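PDB 1B77: protein (sliding clamp) from Enterobacteria phage RB69, which probably encircles DNA as a ring of three subunits and tethers the phage DNA polymerase to it, so that replication is processive. Local coordinates for residues 61-66 with 90-95; 13-18 with 55-60. One frame throughout, in Å; residues are numbered along the deposited sequence.

Contact 1: residues 61-66 with 90-95; sequences LSILSL and VYWPAA
Ser62 O, on the peptide group that leads into Ile63, which packs on Val90 and Trp92, accepts from the backbone N of Ser65 at 3.0 Å. Ser65 OG also points to it, but the modelled distance is too short to rely on. This lies toward the C-terminal end of the helix that starts at 57, which packs against strand 88-92, the outermost of its sheet within the chain, in the processivity-factor fold. Val90 and Trp92 both turn their side chains to the helix. Ile63 fits against the two of them with different branches. Its CG2 rests on Val90 CG1 at 4.0 Å. Its CG1 reaches Trp92 CZ3 at 3.4 Å, a tight approach that comes obliquely to the indole. Trp92 CG is anti to the backbone N (chi1 -168°), which sets the six-membered end of the ring system beside Ile63. Chi1 of Ile63 is -96°, a departure from a staggered value that suggests some strain. Ile83 of the adjacent strand 81-84 also packs on Ile63 and Val90. The contact is buried close to a subunit interface. Val90 pairs antiparallel with a strand of a neighbouring subunit, so the sheet continues across. Leu133 of that subunit packs on Trp92. One face of the indole carries Pro93 CD, 3.4 Å above the ring plane and offset toward the rim.

Contact 2: residues 13-18 with 55-60; sequences NFASIN and YDLNSF
The amide of Asn58 brings its OD1 to 4.2 Å from Ala15 CB, at the margin of the contact. Lys12 NZ, one turn earlier on the Ala15 helix, makes a weak hydrogen bond to the same oxygen. The carboxylate of Asp56 is met from above its plane. Ser59 N reaches Asp56 OD1 at 3.2 Å with an N-H...O angle of 166°, some 60° out of that plane. This makes Asp56 the N-cap of helix 57-64. The end of helix 5-15 lies against this capped start, so the contact joins the two helices of the N-terminal half of the chain. In rings of this family such helices line the DNA-facing side. Ala15 points its methyl at the other helix. Its CB lies 3.9 Å from Leu57 CD2 and 4.1 Å from Asn58 CB. The small side chain lets the backbones come close, with Ala15 CA and Asn58 CA 5.7 Å apart. Chi1 of 176° carries CG of Leu57 away from its own backbone N, and CD2 then reaches Ala15 CB and N. Ile21 also packs on Leu57. One residue before Ala15, Phe14 O accepts from both Ile17 N, at 2.7 Å, and Asn18 N.

How the contacts relate
Along the chain both segments of contact 2 come before those of contact 1, and the centres of the two contacts lie 12 Å apart. Helix 57-64 belongs to both. Its first turn packs on helix 5-15 in contact 2, and its later part packs on strand 88-92 in contact 1. The helix thus bridges the helix pair and the three-stranded sheet of 72-75, 81-84 and 88-92. Trp92 ties the two sites directly: its CZ2 comes 3.4 Å from Phe60 N, and its ring meets that of Phe60 edge-to-face. Contact 2 touches no other subunit, whereas contact 1 borders one. The shared helix therefore connects the helix pair, which probably faces the DNA, to a subunit interface of the ring.

Contact 1: residues 61-66 with 90-95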
ATOM      1  N   LEU A  61      11.432   8.814 -15.736  1.00 23.65           N
ATOM      2  CA  LEU A  61      12.189   8.961 -14.495  1.00 24.01           C
ATOM      3  C   LEU A  61      12.277   7.641 -13.725  1.00 24.21           C
ATOM      4  O   LEU A  61      13.347   7.281 -13.229  1.00 24.08           O
ATOM      5  CB  LEU A  61      11.555  10.037 -13.611  1.00 24.01           C
ATOM      6  CG  LEU A  61      11.529  11.432 -14.250  1.00 23.85           C
ATOM      7  CD1 LEU A  61      10.724  12.391 -13.373  1.00 23.74           C
ATOM      8  CD2 LEU A  61      12.962  11.927 -14.446  1.00 23.50           C
ATOM      9  N   SER A  62      11.161   6.920 -13.629  1.00 24.34           N
ATOM     10  CA  SER A  62      11.158   5.637 -12.927  1.00 25.03           C
ATOM     11  C   SER A  62      12.157   4.678 -13.575  1.00 25.47           C
ATOM     12  O   SER A  62      12.851   3.927 -12.892  1.00 25.33           O
ATOM     13  CB  SER A  62       9.763   5.014 -12.952  1.00 24.73           C
ATOM     14  OG  SER A  62       8.852   5.816 -12.225  1.00 25.68           O
ATOM     15  N   ILE A  63      12.230   4.712 -14.899  1.00 25.84           N
ATOM     16  CA  ILE A  63      13.161   3.852 -15.613  1.00 26.62           C
ATOM     17  C   ILE A  63      14.620   4.166 -15.244  1.00 26.63           C
ATOM     18  O   ILE A  63      15.469   3.271 -15.221  1.00 26.05           O
ATOM     19  CB  ILE A  63      12.939   3.982 -17.142  1.00 26.95           C
ATOM     20  CG1 ILE A  63      12.016   2.855 -17.610  1.00 27.59           C
ATOM     21  CG2 ILE A  63      14.260   3.969 -17.897  1.00 27.33           C
ATOM     22  CD1 ILE A  63      12.581   1.476 -17.385  1.00 28.33           C
ATOM     23  N   LEU A  64      14.907   5.429 -14.942  1.00 26.76           N
ATOM     24  CA  LEU A  64      16.271   5.811 -14.585  1.00 27.28           C
ATOM     25  C   LEU A  64      16.661   5.213 -13.240  1.00 27.47           C
ATOM     26  O   LEU A  64      17.840   5.030 -12.950  1.00 27.58           O
ATOM     27  CB  LEU A  64      16.419   7.340 -14.535  1.00 26.81           C
ATOM     28  CG  LEU A  64      16.239   8.093 -15.858  1.00 26.91           C
ATOM     29  CD1 LEU A  64      16.355   9.594 -15.624  1.00 26.49           C
ATOM     30  CD2 LEU A  64      17.285   7.619 -16.866  1.00 26.86           C
ATOM     31  N   SER A  65      15.669   4.897 -12.422  1.00 27.91           N
ATOM     32  CA  SER A  65      15.950   4.328 -11.111  1.00 28.79           C
ATOM     33  C   SER A  65      16.471   2.897 -11.226  1.00 29.01           C
ATOM     34  O   SER A  65      17.046   2.371 -10.275  1.00 29.00           O
ATOM     35  CB  SER A  65      14.687   4.341 -10.239  1.00 28.57           C
ATOM     36  OG  SER A  65      13.776   3.341 -10.659  1.00 28.51           O
ATOM     37  N   LEU A  66      16.285   2.285 -12.395  1.00 29.65           N
ATOM     38  CA  LEU A  66      16.707   0.904 -12.634  1.00 30.37           C
ATOM     39  C   LEU A  66      18.098   0.746 -13.235  1.00 31.22           C
ATOM     40  O   LEU A  66      18.556  -0.376 -13.434  1.00 31.26           O
ATOM     41  CB  LEU A  66      15.692   0.194 -13.538  1.00 30.02           C
ATOM     42  CG  LEU A  66      14.257   0.106 -13.008  1.00 30.18           C
ATOM     43  CD1 LEU A  66      13.367  -0.578 -14.032  1.00 29.79           C
ATOM     44  CD2 LEU A  66      14.244  -0.651 -11.682  1.00 29.44           C
ATOM     45  N   VAL A  90      18.879   1.063 -22.535  1.00 26.02           N
ATOM     46  CA  VAL A  90      17.439   1.242 -22.490  1.00 25.95           C
ATOM     47  C   VAL A  90      17.075   2.323 -23.490  1.00 26.30           C
ATOM     48  O   VAL A  90      17.647   3.410 -23.467  1.00 26.43           O
ATOM     49  CB  VAL A  90      16.944   1.701 -21.090  1.00 25.87           C
ATOM     50  CG1 VAL A  90      15.443   2.003 -21.148  1.00 24.98           C
ATOM     51  CG2 VAL A  90      17.234   0.634 -20.043  1.00 25.13           C
ATOM     52  N   TYR A  91      16.131   2.027 -24.375  1.00 26.66           N
ATOM     53  CA  TYR A  91      15.690   3.016 -25.344  1.00 26.93           C
ATOM     54  C   TYR A  91      14.328   3.526 -24.897  1.00 27.00           C
ATOM     55  O   TYR A  91      13.483   2.746 -24.459  1.00 27.28           O
ATOM     56  CB  TYR A  91      15.598   2.407 -26.743  1.00 27.73           C
ATOM     57  CG  TYR A  91      16.910   1.851 -27.238  1.00 28.40           C
ATOM     58  CD1 TYR A  91      17.929   2.696 -27.676  1.00 28.60           C
ATOM     59  CD2 TYR A  91      17.140   0.479 -27.254  1.00 28.63           C
ATOM     60  CE1 TYR A  91      19.149   2.187 -28.119  1.00 28.82           C
ATOM     61  CE2 TYR A  91      18.352  -0.040 -27.694  1.00 29.01           C
ATOM     62  CZ  TYR A  91      19.351   0.814 -28.124  1.00 28.80           C
ATOM     63  OH  TYR A  91      20.549   0.286 -28.548  1.00 28.98           O
ATOM     64  N   TRP A  92      14.126   4.838 -24.988  1.00 26.57           N
ATOM     65  CA  TRP A  92      12.863   5.449 -24.592  1.00 26.18           C
ATOM     66  C   TRP A  92      12.374   6.343 -25.728  1.00 25.95           C
ATOM     67  O   TRP A  92      13.147   7.080 -26.332  1.00 25.91           O
ATOM     68  CB  TRP A  92      13.048   6.259 -23.300  1.00 26.29           C
ATOM     69  CG  TRP A  92      11.752   6.688 -22.666  1.00 25.89           C
ATOM     70  CD1 TRP A  92      11.038   7.824 -22.935  1.00 25.87           C
ATOM     71  CD2 TRP A  92      10.998   5.966 -21.683  1.00 25.56           C
ATOM     72  NE1 TRP A  92       9.892   7.852 -22.181  1.00 25.41           N
ATOM     73  CE2 TRP A  92       9.840   6.724 -21.405  1.00 25.55           C
ATOM     74  CE3 TRP A  92      11.190   4.746 -21.014  1.00 25.73           C
ATOM     75  CZ2 TRP A  92       8.875   6.310 -20.479  1.00 25.07           C
ATOM     76  CZ3 TRP A  92      10.223   4.329 -20.092  1.00 25.54           C
ATOM     77  CH2 TRP A  92       9.081   5.112 -19.838  1.00 25.42           C
ATOM     78  N   PRO A  93      11.075   6.286 -26.038  1.00 25.66           N
ATOM     79  CA  PRO A  93      10.550   7.110 -27.126  1.00 25.36           C
ATOM     80  C   PRO A  93      10.615   8.622 -26.952  1.00 25.34           C
ATOM     81  O   PRO A  93      10.348   9.155 -25.874  1.00 24.67           O
ATOM     82  CB  PRO A  93       9.116   6.616 -27.259  1.00 25.36           C
ATOM     83  CG  PRO A  93       8.765   6.269 -25.849  1.00 25.27           C
ATOM     84  CD  PRO A  93       9.994   5.511 -25.404  1.00 25.54           C
ATOM     85  N   ALA A  94      10.983   9.292 -28.041  1.00 25.30           N
ATOM     86  CA  ALA A  94      11.050  10.745 -28.099  1.00 25.32           C
ATOM     87  C   ALA A  94       9.698  11.144 -28.664  1.00 25.22           C
ATOM     88  O   ALA A  94       9.291  10.644 -29.710  1.00 25.59           O
ATOM     89  CB  ALA A  94      12.154  11.185 -29.044  1.00 25.41           C
ATOM     90  N   ALA A  95       8.998  12.039 -27.982  1.00 24.92           N
ATOM     91  CA  ALA A  95       7.682  12.454 -28.430  1.00 24.53           C
ATOM     92  C   ALA A  95       7.701  13.581 -29.457  1.00 24.55           C
ATOM     93  O   ALA A  95       8.618  14.401 -29.492  1.00 23.92           O
ATOM     94  CB  ALA A  95       6.848  12.872 -27.233  1.00 24.62           C
TER

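Contact 2: residues 13-18 with 55-60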
ATOM      1  N   ASN A  13       8.403  16.247  -9.496  1.00 21.73           N
ATOM      2  CA  ASN A  13       7.389  17.201  -9.040  1.00 21.77           C
ATOM      3  C   ASN A  13       6.736  17.829 -10.275  1.00 21.78           C
ATOM      4  O   ASN A  13       5.528  18.045 -10.301  1.00 22.01           O
ATOM      5  CB  ASN A  13       8.016  18.293  -8.162  1.00 21.54           C
ATOM      6  CG  ASN A  13       7.041  19.434  -7.846  1.00 21.59           C
ATOM      7  OD1 ASN A  13       7.179  20.542  -8.368  1.00 21.19           O
ATOM      8  ND2 ASN A  13       6.058  19.164  -6.991  1.00 20.56           N
ATOM      9  N   PHE A  14       7.542  18.099 -11.299  1.00 21.51           N
ATOM     10  CA  PHE A  14       7.046  18.675 -12.551  1.00 21.51           C
ATOM     11  C   PHE A  14       6.048  17.736 -13.254  1.00 21.21           C
ATOM     12  O   PHE A  14       5.017  18.185 -13.763  1.00 21.24           O
ATOM     13  CB  PHE A  14       8.223  18.992 -13.493  1.00 21.60           C
ATOM     14  CG  PHE A  14       8.961  20.276 -13.165  1.00 21.90           C
ATOM     15  CD1 PHE A  14       9.055  20.742 -11.856  1.00 21.71           C
ATOM     16  CD2 PHE A  14       9.591  21.003 -14.179  1.00 22.15           C
ATOM     17  CE1 PHE A  14       9.771  21.916 -11.561  1.00 21.75           C
ATOM     18  CE2 PHE A  14      10.306  22.172 -13.895  1.00 22.24           C
ATOM     19  CZ  PHE A  14      10.395  22.631 -12.581  1.00 22.18           C
ATOM     20  N   ALA A  15       6.343  16.436 -13.271  1.00 20.65           N
ATOM     21  CA  ALA A  15       5.458  15.465 -13.916  1.00 20.57           C
ATOM     22  C   ALA A  15       4.066  15.450 -13.287  1.00 21.10           C
ATOM     23  O   ALA A  15       3.097  15.031 -13.923  1.00 21.14           O
ATOM     24  CB  ALA A  15       6.063  14.065 -13.853  1.00 20.42           C
ATOM     25  N   SER A  16       3.959  15.893 -12.038  1.00 21.11           N
ATOM     26  CA  SER A  16       2.660  15.924 -11.391  1.00 21.57           C
ATOM     27  C   SER A  16       1.904  17.168 -11.880  1.00 21.36           C
ATOM     28  O   SER A  16       0.691  17.277 -11.711  1.00 21.38           O
ATOM     29  CB  SER A  16       2.816  15.963  -9.871  1.00 22.24           C
ATOM     30  OG  SER A  16       3.277  17.233  -9.451  1.00 23.62           O
ATOM     31  N   ILE A  17       2.628  18.108 -12.480  1.00 21.21           N
ATOM     32  CA  ILE A  17       1.996  19.315 -13.005  1.00 20.82           C
ATOM     33  C   ILE A  17       1.556  19.083 -14.451  1.00 20.67           C
ATOM     34  O   ILE A  17       0.487  19.526 -14.861  1.00 20.57           O
ATOM     35  CB  ILE A  17       2.949  20.524 -12.961  1.00 20.91           C
ATOM     36  CG1 ILE A  17       3.287  20.856 -11.507  1.00 21.03           C
ATOM     37  CG2 ILE A  17       2.290  21.727 -13.655  1.00 20.65           C
ATOM     38  CD1 ILE A  17       4.212  22.023 -11.330  1.00 20.59           C
ATOM     39  N   ASN A  18       2.399  18.389 -15.209  1.00 20.55           N
ATOM     40  CA  ASN A  18       2.145  18.057 -16.615  1.00 20.97           C
ATOM     41  C   ASN A  18       2.868  16.718 -16.808  1.00 21.07           C
ATOM     42  O   ASN A  18       4.073  16.622 -16.569  1.00 21.11           O
ATOM     43  CB  ASN A  18       2.761  19.125 -17.543  1.00 20.68           C
ATOM     44  CG  ASN A  18       2.367  18.942 -19.017  1.00 20.98           C
ATOM     45  OD1 ASN A  18       2.189  17.824 -19.498  1.00 20.67           O
ATOM     46  ND2 ASN A  18       2.251  20.055 -19.739  1.00 21.17           N
ATOM     47  N   TYR A  55       6.693  12.371 -23.552  1.00 21.93           N
ATOM     48  CA  TYR A  55       5.242  12.246 -23.405  1.00 21.90           C
ATOM     49  C   TYR A  55       4.867  11.790 -21.993  1.00 21.71           C
ATOM     50  O   TYR A  55       3.888  12.267 -21.423  1.00 21.67           O
ATOM     51  CB  TYR A  55       4.709  11.221 -24.409  1.00 22.59           C
ATOM     52  CG  TYR A  55       3.198  11.139 -24.487  1.00 23.05           C
ATOM     53  CD1 TYR A  55       2.455  12.164 -25.063  1.00 23.40           C
ATOM     54  CD2 TYR A  55       2.513  10.037 -23.974  1.00 23.46           C
ATOM     55  CE1 TYR A  55       1.059  12.097 -25.132  1.00 24.10           C
ATOM     56  CE2 TYR A  55       1.117   9.956 -24.035  1.00 24.07           C
ATOM     57  CZ  TYR A  55       0.399  10.988 -24.617  1.00 24.40           C
ATOM     58  OH  TYR A  55      -0.971  10.900 -24.707  1.00 25.20           O
ATOM     59  N   ASP A  56       5.649  10.863 -21.442  1.00 21.17           N
ATOM     60  CA  ASP A  56       5.394  10.318 -20.109  1.00 21.44           C
ATOM     61  C   ASP A  56       6.635  10.461 -19.236  1.00 21.51           C
ATOM     62  O   ASP A  56       7.361   9.495 -19.001  1.00 21.16           O
ATOM     63  CB  ASP A  56       5.014   8.837 -20.211  1.00 21.39           C
ATOM     64  CG  ASP A  56       4.454   8.281 -18.905  1.00 21.79           C
ATOM     65  OD1 ASP A  56       4.696   8.870 -17.823  1.00 21.17           O
ATOM     66  OD2 ASP A  56       3.776   7.232 -18.969  1.00 22.16           O
ATOM     67  N   LEU A  57       6.861  11.677 -18.755  1.00 21.82           N
ATOM     68  CA  LEU A  57       8.011  11.995 -17.926  1.00 22.29           C
ATOM     69  C   LEU A  57       8.142  11.119 -16.689  1.00 22.94           C
ATOM     70  O   LEU A  57       9.240  10.678 -16.351  1.00 23.10           O
ATOM     71  CB  LEU A  57       7.947  13.464 -17.500  1.00 21.95           C
ATOM     72  CG  LEU A  57       9.028  13.948 -16.535  1.00 21.89           C
ATOM     73  CD1 LEU A  57      10.397  13.649 -17.115  1.00 21.49           C
ATOM     74  CD2 LEU A  57       8.851  15.443 -16.279  1.00 21.66           C
ATOM     75  N   ASN A  58       7.033  10.854 -16.013  1.00 23.31           N
ATOM     76  CA  ASN A  58       7.113  10.049 -14.806  1.00 24.42           C
ATOM     77  C   ASN A  58       7.661   8.648 -15.019  1.00 24.19           C
ATOM     78  O   ASN A  58       8.507   8.194 -14.243  1.00 24.04           O
ATOM     79  CB  ASN A  58       5.761   9.942 -14.119  1.00 25.71           C
ATOM     80  CG  ASN A  58       5.904   9.598 -12.657  1.00 27.47           C
ATOM     81  OD1 ASN A  58       6.465  10.387 -11.883  1.00 28.09           O
ATOM     82  ND2 ASN A  58       5.422   8.414 -12.265  1.00 27.58           N
ATOM     83  N   SER A  59       7.181   7.961 -16.060  1.00 24.03           N
ATOM     84  CA  SER A  59       7.646   6.601 -16.349  1.00 23.96           C
ATOM     85  C   SER A  59       9.105   6.616 -16.795  1.00 23.71           C
ATOM     86  O   SER A  59       9.848   5.666 -16.554  1.00 23.97           O
ATOM     87  CB  SER A  59       6.775   5.945 -17.428  1.00 24.07           C
ATOM     88  OG  SER A  59       5.430   5.834 -16.994  1.00 24.09           O
ATOM     89  N   PHE A  60       9.506   7.692 -17.462  1.00 23.65           N
ATOM     90  CA  PHE A  60      10.888   7.851 -17.904  1.00 23.30           C
ATOM     91  C   PHE A  60      11.771   7.912 -16.656  1.00 23.50           C
ATOM     92  O   PHE A  60      12.737   7.158 -16.528  1.00 23.50           O
ATOM     93  CB  PHE A  60      11.034   9.150 -18.701  1.00 23.14           C
ATOM     94  CG  PHE A  60      12.459   9.505 -19.039  1.00 22.47           C
ATOM     95  CD1 PHE A  60      13.174   8.767 -19.971  1.00 22.59           C
ATOM     96  CD2 PHE A  60      13.077  10.590 -18.432  1.00 22.48           C
ATOM     97  CE1 PHE A  60      14.488   9.104 -20.299  1.00 22.54           C
ATOM     98  CE2 PHE A  60      14.388  10.935 -18.750  1.00 22.52           C
ATOM     99  CZ  PHE A  60      15.093  10.192 -19.687  1.00 22.55           C
TER